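Cellulosomal scaffoldin (Bacteroides cellulosolvens, PDB 1TYJ) probably serves as a structural scaffold of the cellulosome, its type-II cohesin module binding a partner dockerin module. Local coordinates at residues 1-9 and 19-27; 39-49 and 114-122. All blocks are in the same frame, centred on the assembly; numbering follows the deposited sequence.

Contact 1: residues 1-9 and 19-27; sequences GSVLTAIDN and TLTINVDKI. With EDO (1,2-ethanediol), chain B.
Asp8 and Thr19 meet where strand 2-7 runs out. From CB, on the side facing the partner segment, the Asp8 chain leads to CG between the backbone N and the carbonyl carbon (chi1 54°), a rotation that carries the carboxylate to Thr19, with CG 3.5 Å from Thr19 N. One oxygen, OD1, takes that N at 2.9 Å in an almost straight bond (175°), and Asn9 N reaches the same oxygen from the opposite face of the carboxylate. The other, OD2, is joined through a water to Thr19 OG1, a hydroxyl probably also bonded to Thr114. The two donors probably stabilise the negative charge. Upstream, three antiparallel hydrogen-bonded pairs, Ser2 with Asp25, Leu4 with Asn23 and Ala6 with Thr21, join the first strand of the cohesin beta sandwich to strand 17-25; the intervening chain visits the other sheet through strand 11-12. Between the pairs Val3, Thr5 and Ile7 turn to the core face with Leu20, Ile22 and Val24; strand 126-131 of the other sheet packs there through Phe131 and Leu128. Leu20 CD1 lies 3.5 Å from Thr5 CB, and Val3 CG1 runs beside Ile22 CG2, 4.1 Å away. On the outward face Leu4 CD2 rests on Asn23 CB at 3.8 Å.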
loop_
_atom_site.group_PDB
_atom_site.type_symbol
_atom_site.label_atom_id
_atom_site.label_comp_id
_atom_site.label_asym_id
_atom_site.label_seq_id
_atom_site.Cartn_x
_atom_site.Cartn_y
_atom_site.Cartn_z
ATOM N N GLY A 1 -10.801 -2.634 -12.975
ATOM C CA GLY A 1 -10.693 -2.036 -11.584
ATOM C C GLY A 1 -9.437 -1.209 -11.441
ATOM O O GLY A 1 -8.758 -0.887 -12.423
ATOM N N SER A 2 -9.108 -0.839 -10.208
ATOM C CA SER A 2 -7.957 0.027 -10.004
ATOM C C SER A 2 -7.352 -0.189 -8.634
ATOM O O SER A 2 -8.016 -0.681 -7.740
ATOM C CB SER A 2 -8.313 1.528 -10.091
ATOM O OG SER A 2 -9.428 1.851 -9.303
ATOM N N VAL A 3 -6.080 0.169 -8.510
ATOM C CA VAL A 3 -5.474 0.457 -7.208
ATOM C C VAL A 3 -5.444 1.970 -7.151
ATOM O O VAL A 3 -5.033 2.637 -8.127
ATOM C CB VAL A 3 -4.044 -0.118 -7.127
ATOM C CG1 VAL A 3 -3.347 0.388 -5.850
ATOM C CG2 VAL A 3 -4.078 -1.639 -7.196
ATOM N N LEU A 4 -5.913 2.543 -6.045
ATOM C CA LEU A 4 -5.900 4.000 -5.955
ATOM C C LEU A 4 -5.760 4.434 -4.520
ATOM O O LEU A 4 -5.943 3.618 -3.600
ATOM C CB LEU A 4 -7.150 4.595 -6.592
ATOM C CG LEU A 4 -8.479 4.388 -5.872
ATOM C CD1 LEU A 4 -9.568 5.220 -6.574
ATOM C CD2 LEU A 4 -8.920 2.954 -5.811
ATOM N N THR A 5 -5.421 5.705 -4.330
ATOM C CA THR A 5 -5.038 6.180 -2.985
ATOM C C THR A 5 -5.694 7.472 -2.572
ATOM O O THR A 5 -6.249 8.194 -3.402
ATOM C CB THR A 5 -3.496 6.331 -2.863
ATOM O OG1 THR A 5 -3.008 7.416 -3.694
ATOM C CG2 THR A 5 -2.809 5.032 -3.277
ATOM N N ALA A 6 -5.605 7.755 -1.273
ATOM C CA ALA A 6 -6.114 9.014 -0.710
ATOM C C ALA A 6 -5.074 9.501 0.267
ATOM O O ALA A 6 -4.432 8.695 0.977
ATOM C CB ALA A 6 -7.427 8.800 0.018
ATOM N N ILE A 7 -4.909 10.820 0.285
ATOM C CA ILE A 7 -3.995 11.500 1.213
ATOM C C ILE A 7 -4.836 12.277 2.234
ATOM O O ILE A 7 -5.740 13.026 1.853
ATOM C CB ILE A 7 -3.033 12.435 0.428
ATOM C CG1 ILE A 7 -2.150 11.599 -0.494
ATOM C CG2 ILE A 7 -2.200 13.269 1.394
ATOM C CD1 ILE A 7 -1.281 12.444 -1.444
ATOM N N ASP A 8 -4.557 12.102 3.533
ATOM C CA ASP A 8 -5.431 12.728 4.551
ATOM C C ASP A 8 -5.259 14.226 4.610
ATOM O O ASP A 8 -6.256 14.957 4.647
ATOM C CB ASP A 8 -5.306 12.090 5.942
ATOM C CG ASP A 8 -3.866 12.031 6.484
ATOM O OD1 ASP A 8 -2.884 12.374 5.796
ATOM O OD2 ASP A 8 -3.749 11.597 7.659
ATOM N N ASN A 9 -4.004 14.674 4.602
ATOM C CA ASN A 9 -3.750 16.116 4.558
ATOM C C ASN A 9 -2.535 16.461 3.694
ATOM O O ASN A 9 -1.429 15.992 3.936
ATOM C CB ASN A 9 -3.723 16.723 5.962
ATOM C CG ASN A 9 -3.198 15.749 7.020
ATOM O OD1 ASN A 9 -3.932 15.367 7.925
ATOM N ND2 ASN A 9 -1.923 15.337 6.896
ATOM N N THR A 19 -0.745 10.459 5.898
ATOM C CA THR A 19 -1.069 9.055 5.640
ATOM C C THR A 19 -1.575 8.821 4.216
ATOM O O THR A 19 -2.473 9.541 3.745
ATOM C CB THR A 19 -2.062 8.565 6.689
ATOM O OG1 THR A 19 -1.462 8.716 7.983
ATOM C CG2 THR A 19 -2.475 7.091 6.473
ATOM N N LEU A 20 -0.963 7.847 3.542
ATOM C CA LEU A 20 -1.448 7.334 2.271
ATOM C C LEU A 20 -2.359 6.137 2.568
ATOM O O LEU A 20 -1.884 5.093 3.036
ATOM C CB LEU A 20 -0.252 6.851 1.447
ATOM C CG LEU A 20 -0.549 6.416 -0.007
ATOM C CD1 LEU A 20 -0.938 7.660 -0.843
ATOM C CD2 LEU A 20 0.646 5.695 -0.647
ATOM N N THR A 21 -3.656 6.279 2.303
ATOM C CA THR A 21 -4.558 5.149 2.397
ATOM C C THR A 21 -4.614 4.518 1.001
ATOM O O THR A 21 -4.788 5.233 -0.018
ATOM C CB THR A 21 -5.935 5.610 2.849
ATOM O OG1 THR A 21 -5.865 6.109 4.199
ATOM C CG2 THR A 21 -6.933 4.440 2.801
ATOM N N ILE A 22 -4.414 3.194 0.943
ATOM C CA ILE A 22 -4.329 2.492 -0.355
ATOM C C ILE A 22 -5.561 1.637 -0.482
ATOM O O ILE A 22 -5.840 0.805 0.398
ATOM C CB ILE A 22 -3.085 1.603 -0.458
ATOM C CG1 ILE A 22 -1.790 2.426 -0.229
ATOM C CG2 ILE A 22 -3.073 0.848 -1.822
ATOM C CD1 ILE A 22 -0.550 1.572 0.013
ATOM N N ASN A 23 -6.314 1.895 -1.552
ATOM C CA ASN A 23 -7.583 1.204 -1.837
ATOM C C ASN A 23 -7.487 0.321 -3.077
ATOM O O ASN A 23 -6.651 0.549 -3.962
ATOM C CB ASN A 23 -8.696 2.260 -2.059
ATOM C CG ASN A 23 -8.789 3.244 -0.885
ATOM O OD1 ASN A 23 -8.938 2.831 0.240
ATOM N ND2 ASN A 23 -8.649 4.557 -1.163
ATOM N N VAL A 24 -8.351 -0.690 -3.150
ATOM C CA VAL A 24 -8.621 -1.331 -4.425
ATOM C C VAL A 24 -10.073 -0.983 -4.777
ATOM O O VAL A 24 -10.883 -0.706 -3.886
ATOM C CB VAL A 24 -8.407 -2.853 -4.397
ATOM C CG1 VAL A 24 -6.966 -3.155 -4.137
ATOM C CG2 VAL A 24 -9.247 -3.520 -3.318
ATOM N N ASP A 25 -10.408 -1.041 -6.062
ATOM C CA ASP A 25 -11.802 -0.820 -6.469
ATOM C C ASP A 25 -12.112 -1.762 -7.642
ATOM O O ASP A 25 -11.312 -1.874 -8.569
ATOM C CB ASP A 25 -11.975 0.632 -6.894
ATOM C CG ASP A 25 -13.389 0.950 -7.274
ATOM O OD1 ASP A 25 -13.590 1.414 -8.406
ATOM O OD2 ASP A 25 -14.303 0.702 -6.460
ATOM N N LYS A 26 -13.269 -2.426 -7.590
ATOM C CA LYS A 26 -13.727 -3.293 -8.681
ATOM C C LYS A 26 -12.695 -4.394 -8.988
ATOM O O LYS A 26 -12.480 -4.763 -10.145
ATOM C CB LYS A 26 -14.068 -2.488 -9.952
ATOM C CG LYS A 26 -15.186 -1.469 -9.774
ATOM C CD LYS A 26 -15.433 -0.711 -11.070
ATOM C CE LYS A 26 -16.512 0.329 -10.883
ATOM N NZ LYS A 26 -16.676 1.139 -12.155
ATOM N N ILE A 27 -12.065 -4.920 -7.941
ATOM C CA ILE A 27 -11.155 -6.054 -8.115
ATOM C C ILE A 27 -11.938 -7.288 -7.723
ATOM O O ILE A 27 -12.142 -7.588 -6.516
ATOM C CB ILE A 27 -9.876 -5.877 -7.280
ATOM C CG1 ILE A 27 -9.137 -4.566 -7.669
ATOM C CG2 ILE A 27 -8.948 -7.120 -7.442
ATOM C CD1 ILE A 27 -8.732 -4.404 -9.115
HETATM C C1 EDO B . -9.836 -6.423 -12.027
HETATM O O1 EDO B . -10.574 -5.231 -11.747
HETATM C C2 EDO B . -10.810 -7.398 -12.659
HETATM O O2 EDO B . -11.860 -7.623 -11.707
HETATM O O HOH W 1 -11.778 1.155 -10.538
HETATM O O HOH W 2 -1.641 11.181 9.045
#

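Contact 2: residues 39-49 and 114-122; sequences YNTTYLQPWDT and TFKVIKEIP
A lysine laid over an indole sets this pairing apart: Lys116 CE sits 3.6 Å from the centroid of the six-membered ring of Trp47, close to its normal, and the ammonium NZ follows over the same face in a cation-pi contact, 3.8 Å from that centroid. The chain turns about its CG-CD bond (chi3 -74°), which lays its end along the ring, and NZ also donates to a water. The indole is held from its edge as well, since NE1 bonds to Asp52. Beneath these groups strand 44-48 and the end of strand 108-117 pair antiparallel within one sheet of the sandwich, with Gln45 and Lys116 exchanging both backbone bonds and Ile118 N reaching Tyr43 O at 2.8 Å. The face that bears Leu44, Pro46 and Phe115 looks into the core, where Leu44 CD2 touches Phe115 CB and Tyr39 CG lies 3.7 Å from Phe115 CE2, the two rings inclined at 53°. Past the strands, Pro122 CD makes an off-centre CH-pi contact with the Tyr43 ring, whose edge meets the carbonyl O of Glu120 at CE2 (3.3 Å). Strand 108-117 thus presents Phe115 to the apolar interior and Lys116 to the indole on the other face, where the ring's electrons and a water probably share in stabilising the ammonium charge.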
loop_
_atom_site.group_PDB
_atom_site.type_symbol
_atom_site.label_atom_id
_atom_site.label_comp_id
_atom_site.label_asym_id
_atom_site.label_seq_id
_atom_site.Cartn_x
_atom_site.Cartn_y
_atom_site.Cartn_z
ATOM N N TYR A 39 9.496 6.022 -2.097
ATOM C CA TYR A 39 9.264 7.351 -1.558
ATOM C C TYR A 39 10.602 8.062 -1.471
ATOM O O TYR A 39 11.666 7.438 -1.609
ATOM C CB TYR A 39 8.565 7.275 -0.166
ATOM C CG TYR A 39 9.449 6.601 0.892
ATOM C CD1 TYR A 39 10.228 7.378 1.752
ATOM C CD2 TYR A 39 9.503 5.183 1.019
ATOM C CE1 TYR A 39 11.083 6.795 2.695
ATOM C CE2 TYR A 39 10.351 4.596 1.910
ATOM C CZ TYR A 39 11.120 5.401 2.773
ATOM O OH TYR A 39 11.954 4.820 3.682
ATOM N N ASN A 40 10.545 9.372 -1.264
ATOM C CA ASN A 40 11.758 10.181 -1.222
ATOM C C ASN A 40 12.307 10.290 0.198
ATOM O O ASN A 40 11.729 10.979 1.026
ATOM C CB ASN A 40 11.490 11.572 -1.804
ATOM C CG ASN A 40 12.760 12.375 -1.977
ATOM O OD1 ASN A 40 13.758 12.151 -1.273
ATOM N ND2 ASN A 40 12.761 13.298 -2.973
ATOM N N THR A 41 13.438 9.615 0.462
ATOM C CA THR A 41 14.023 9.587 1.813
ATOM C C THR A 41 14.561 10.940 2.306
ATOM O O THR A 41 14.848 11.099 3.492
ATOM C CB THR A 41 15.184 8.556 1.920
ATOM O OG1 THR A 41 16.260 8.955 1.063
ATOM C CG2 THR A 41 14.724 7.152 1.556
ATOM N N THR A 42 14.703 11.913 1.412
ATOM C CA THR A 42 15.109 13.263 1.812
ATOM C C THR A 42 14.009 13.939 2.633
ATOM O O THR A 42 14.304 14.696 3.558
ATOM C CB THR A 42 15.433 14.091 0.564
ATOM O OG1 THR A 42 16.524 13.464 -0.118
ATOM C CG2 THR A 42 15.805 15.557 0.897
ATOM N N TYR A 43 12.740 13.659 2.313
ATOM C CA TYR A 43 11.633 14.408 2.907
ATOM C C TYR A 43 10.767 13.622 3.852
ATOM O O TYR A 43 10.083 14.219 4.678
ATOM C CB TYR A 43 10.732 15.006 1.814
ATOM C CG TYR A 43 11.508 15.955 0.921
ATOM C CD1 TYR A 43 11.965 15.548 -0.339
ATOM C CD2 TYR A 43 11.814 17.249 1.369
ATOM C CE1 TYR A 43 12.706 16.436 -1.157
ATOM C CE2 TYR A 43 12.546 18.117 0.575
ATOM C CZ TYR A 43 12.987 17.703 -0.675
ATOM O OH TYR A 43 13.707 18.581 -1.455
ATOM N N LEU A 44 10.756 12.296 3.693
ATOM C CA LEU A 44 9.753 11.443 4.365
ATOM C C LEU A 44 10.388 10.254 5.070
ATOM O O LEU A 44 11.327 9.631 4.559
ATOM C CB LEU A 44 8.741 10.905 3.323
ATOM C CG LEU A 44 7.907 12.005 2.654
ATOM C CD1 LEU A 44 7.207 11.394 1.479
ATOM C CD2 LEU A 44 6.847 12.592 3.643
ATOM N N GLN A 45 9.807 9.917 6.214
ATOM C CA GLN A 45 10.211 8.761 7.009
ATOM C C GLN A 45 8.982 7.930 7.385
ATOM O O GLN A 45 8.122 8.383 8.167
ATOM C CB GLN A 45 10.943 9.249 8.260
ATOM C CG GLN A 45 11.418 8.114 9.162
ATOM C CD GLN A 45 12.178 8.614 10.367
ATOM O OE1 GLN A 45 13.298 8.184 10.606
ATOM N NE2 GLN A 45 11.565 9.492 11.141
ATOM N N PRO A 46 8.871 6.694 6.836
ATOM C CA PRO A 46 7.707 5.877 7.192
ATOM C C PRO A 46 7.610 5.704 8.714
ATOM O O PRO A 46 8.622 5.442 9.368
ATOM C CB PRO A 46 7.983 4.529 6.499
ATOM C CG PRO A 46 8.915 4.907 5.312
ATOM C CD PRO A 46 9.783 6.008 5.894
ATOM N N TRP A 47 6.389 5.799 9.245
ATOM C CA TRP A 47 6.169 5.939 10.686
ATOM C C TRP A 47 5.120 4.981 11.159
ATOM O O TRP A 47 4.009 4.960 10.639
ATOM C CB TRP A 47 5.737 7.380 11.001
ATOM C CG TRP A 47 5.931 7.673 12.467
ATOM C CD1 TRP A 47 4.988 7.632 13.440
ATOM C CD2 TRP A 47 7.158 8.012 13.080
ATOM N NE1 TRP A 47 5.565 7.948 14.647
ATOM C CE2 TRP A 47 6.900 8.189 14.456
ATOM C CE3 TRP A 47 8.455 8.213 12.596
ATOM C CZ2 TRP A 47 7.907 8.534 15.372
ATOM C CZ3 TRP A 47 9.472 8.545 13.508
ATOM C CH2 TRP A 47 9.180 8.711 14.885
ATOM N N ASP A 48 5.501 4.185 12.159
ATOM C CA ASP A 48 4.586 3.235 12.782
ATOM C C ASP A 48 3.761 3.963 13.835
ATOM O O ASP A 48 4.291 4.377 14.874
ATOM C CB ASP A 48 5.416 2.117 13.404
ATOM C CG ASP A 48 4.576 1.080 14.122
ATOM O OD1 ASP A 48 5.134 -0.015 14.324
ATOM O OD2 ASP A 48 3.404 1.350 14.490
ATOM N N THR A 49 2.470 4.126 13.555
ATOM C CA THR A 49 1.597 4.942 14.416
ATOM C C THR A 49 1.122 4.184 15.651
ATOM O O THR A 49 0.653 4.802 16.620
ATOM C CB THR A 49 0.357 5.469 13.650
ATOM O OG1 THR A 49 -0.255 4.372 12.966
ATOM C CG2 THR A 49 0.784 6.553 12.644
ATOM N N THR A 114 1.745 5.677 6.926
ATOM C CA THR A 114 1.966 7.033 7.426
ATOM C C THR A 114 3.448 7.346 7.310
ATOM O O THR A 114 4.306 6.477 7.571
ATOM C CB THR A 114 1.515 7.126 8.917
ATOM O OG1 THR A 114 0.118 6.799 9.009
ATOM C CG2 THR A 114 1.725 8.523 9.521
ATOM N N PHE A 115 3.737 8.602 6.936
ATOM C CA PHE A 115 5.087 9.136 6.859
ATOM C C PHE A 115 5.202 10.356 7.771
ATOM O O PHE A 115 4.250 11.146 7.867
ATOM C CB PHE A 115 5.381 9.624 5.441
ATOM C CG PHE A 115 5.292 8.565 4.384
ATOM C CD1 PHE A 115 4.091 8.302 3.723
ATOM C CD2 PHE A 115 6.441 7.872 3.982
ATOM C CE1 PHE A 115 4.031 7.321 2.694
ATOM C CE2 PHE A 115 6.375 6.906 2.983
ATOM C CZ PHE A 115 5.178 6.646 2.333
ATOM N N LYS A 116 6.333 10.487 8.461
ATOM C CA LYS A 116 6.653 11.726 9.160
ATOM C C LYS A 116 7.445 12.585 8.190
ATOM O O LYS A 116 8.354 12.105 7.503
ATOM C CB LYS A 116 7.426 11.471 10.475
ATOM C CG LYS A 116 7.920 12.755 11.166
ATOM C CD LYS A 116 8.859 12.480 12.343
ATOM C CE LYS A 116 8.105 11.964 13.550
ATOM N NZ LYS A 116 9.004 11.936 14.773
ATOM N N VAL A 117 7.089 13.859 8.131
ATOM C CA VAL A 117 7.822 14.808 7.286
ATOM C C VAL A 117 9.080 15.250 8.023
ATOM O O VAL A 117 8.989 15.792 9.132
ATOM C CB VAL A 117 6.938 16.022 6.954
ATOM C CG1 VAL A 117 7.735 17.023 6.131
ATOM C CG2 VAL A 117 5.641 15.543 6.256
ATOM N N ILE A 118 10.227 14.994 7.400
ATOM C CA ILE A 118 11.548 15.255 8.031
ATOM C C ILE A 118 12.361 16.407 7.438
ATOM O O ILE A 118 13.413 16.746 7.974
ATOM C CB ILE A 118 12.420 13.980 8.121
ATOM C CG1 ILE A 118 12.710 13.424 6.720
ATOM C CG2 ILE A 118 11.706 12.959 9.007
ATOM C CD1 ILE A 118 13.947 12.537 6.629
ATOM N N LYS A 119 11.862 17.002 6.350
ATOM C CA LYS A 119 12.482 18.190 5.785
ATOM C C LYS A 119 11.393 18.982 5.105
ATOM O O LYS A 119 10.465 18.381 4.562
ATOM C CB LYS A 119 13.548 17.810 4.764
ATOM C CG LYS A 119 14.364 18.976 4.206
ATOM C CD LYS A 119 15.442 18.413 3.323
ATOM C CE LYS A 119 16.148 19.476 2.514
ATOM N NZ LYS A 119 17.069 20.153 3.385
ATOM N N GLU A 120 11.500 20.316 5.124
ATOM C CA GLU A 120 10.515 21.171 4.469
ATOM C C GLU A 120 10.254 20.768 3.008
ATOM O O GLU A 120 11.182 20.618 2.209
ATOM C CB GLU A 120 10.958 22.631 4.561
ATOM C CG GLU A 120 9.942 23.624 3.970
ATOM C CD GLU A 120 10.426 25.066 4.006
ATOM O OE1 GLU A 120 11.234 25.428 4.898
ATOM O OE2 GLU A 120 9.980 25.855 3.145
ATOM N N ILE A 121 8.978 20.568 2.687
ATOM C CA ILE A 121 8.606 20.210 1.295
ATOM C C ILE A 121 8.785 21.430 0.395
ATOM O O ILE A 121 8.382 22.528 0.755
ATOM C CB ILE A 121 7.133 19.729 1.223
ATOM C CG1 ILE A 121 6.857 18.616 2.265
ATOM C CG2 ILE A 121 6.739 19.321 -0.226
ATOM C CD1 ILE A 121 7.802 17.394 2.172
ATOM N N PRO A 122 9.389 21.231 -0.791
ATOM C CA PRO A 122 9.569 22.336 -1.756
ATOM C C PRO A 122 8.206 22.902 -2.181
ATOM O O PRO A 122 7.217 22.164 -2.219
ATOM C CB PRO A 122 10.209 21.646 -2.949
ATOM C CG PRO A 122 10.706 20.320 -2.466
ATOM C CD PRO A 122 9.905 19.941 -1.275
HETATM O O HOH W 3 11.586 11.314 14.086
HETATM O O HOH W 4 2.341 3.514 8.842
#

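Overall arrangement
Contacts 1 and 2 belong to one sheet of the cohesin sandwich and follow each other along the chain, the first closing before the second opens. Their centres are 19 Å apart, yet they meet directly, because strands 17-25 and 108-117 are neighbours: Thr19 OG1 of contact 1 lies 2.7 Å from Thr114 OG1 of contact 2, a probable hydrogen bond. The strand order 2-7, 17-25, 108-117, 44-48 therefore runs through both. Leu128 of strand 126-131, in the facing sheet, packs against Ile7 and Leu20 in one contact and Leu44 and Phe115 in the other, so the two share part of the core. The ethanediol at Gly1 and Lys26 probably comes from the crystallisation liquor.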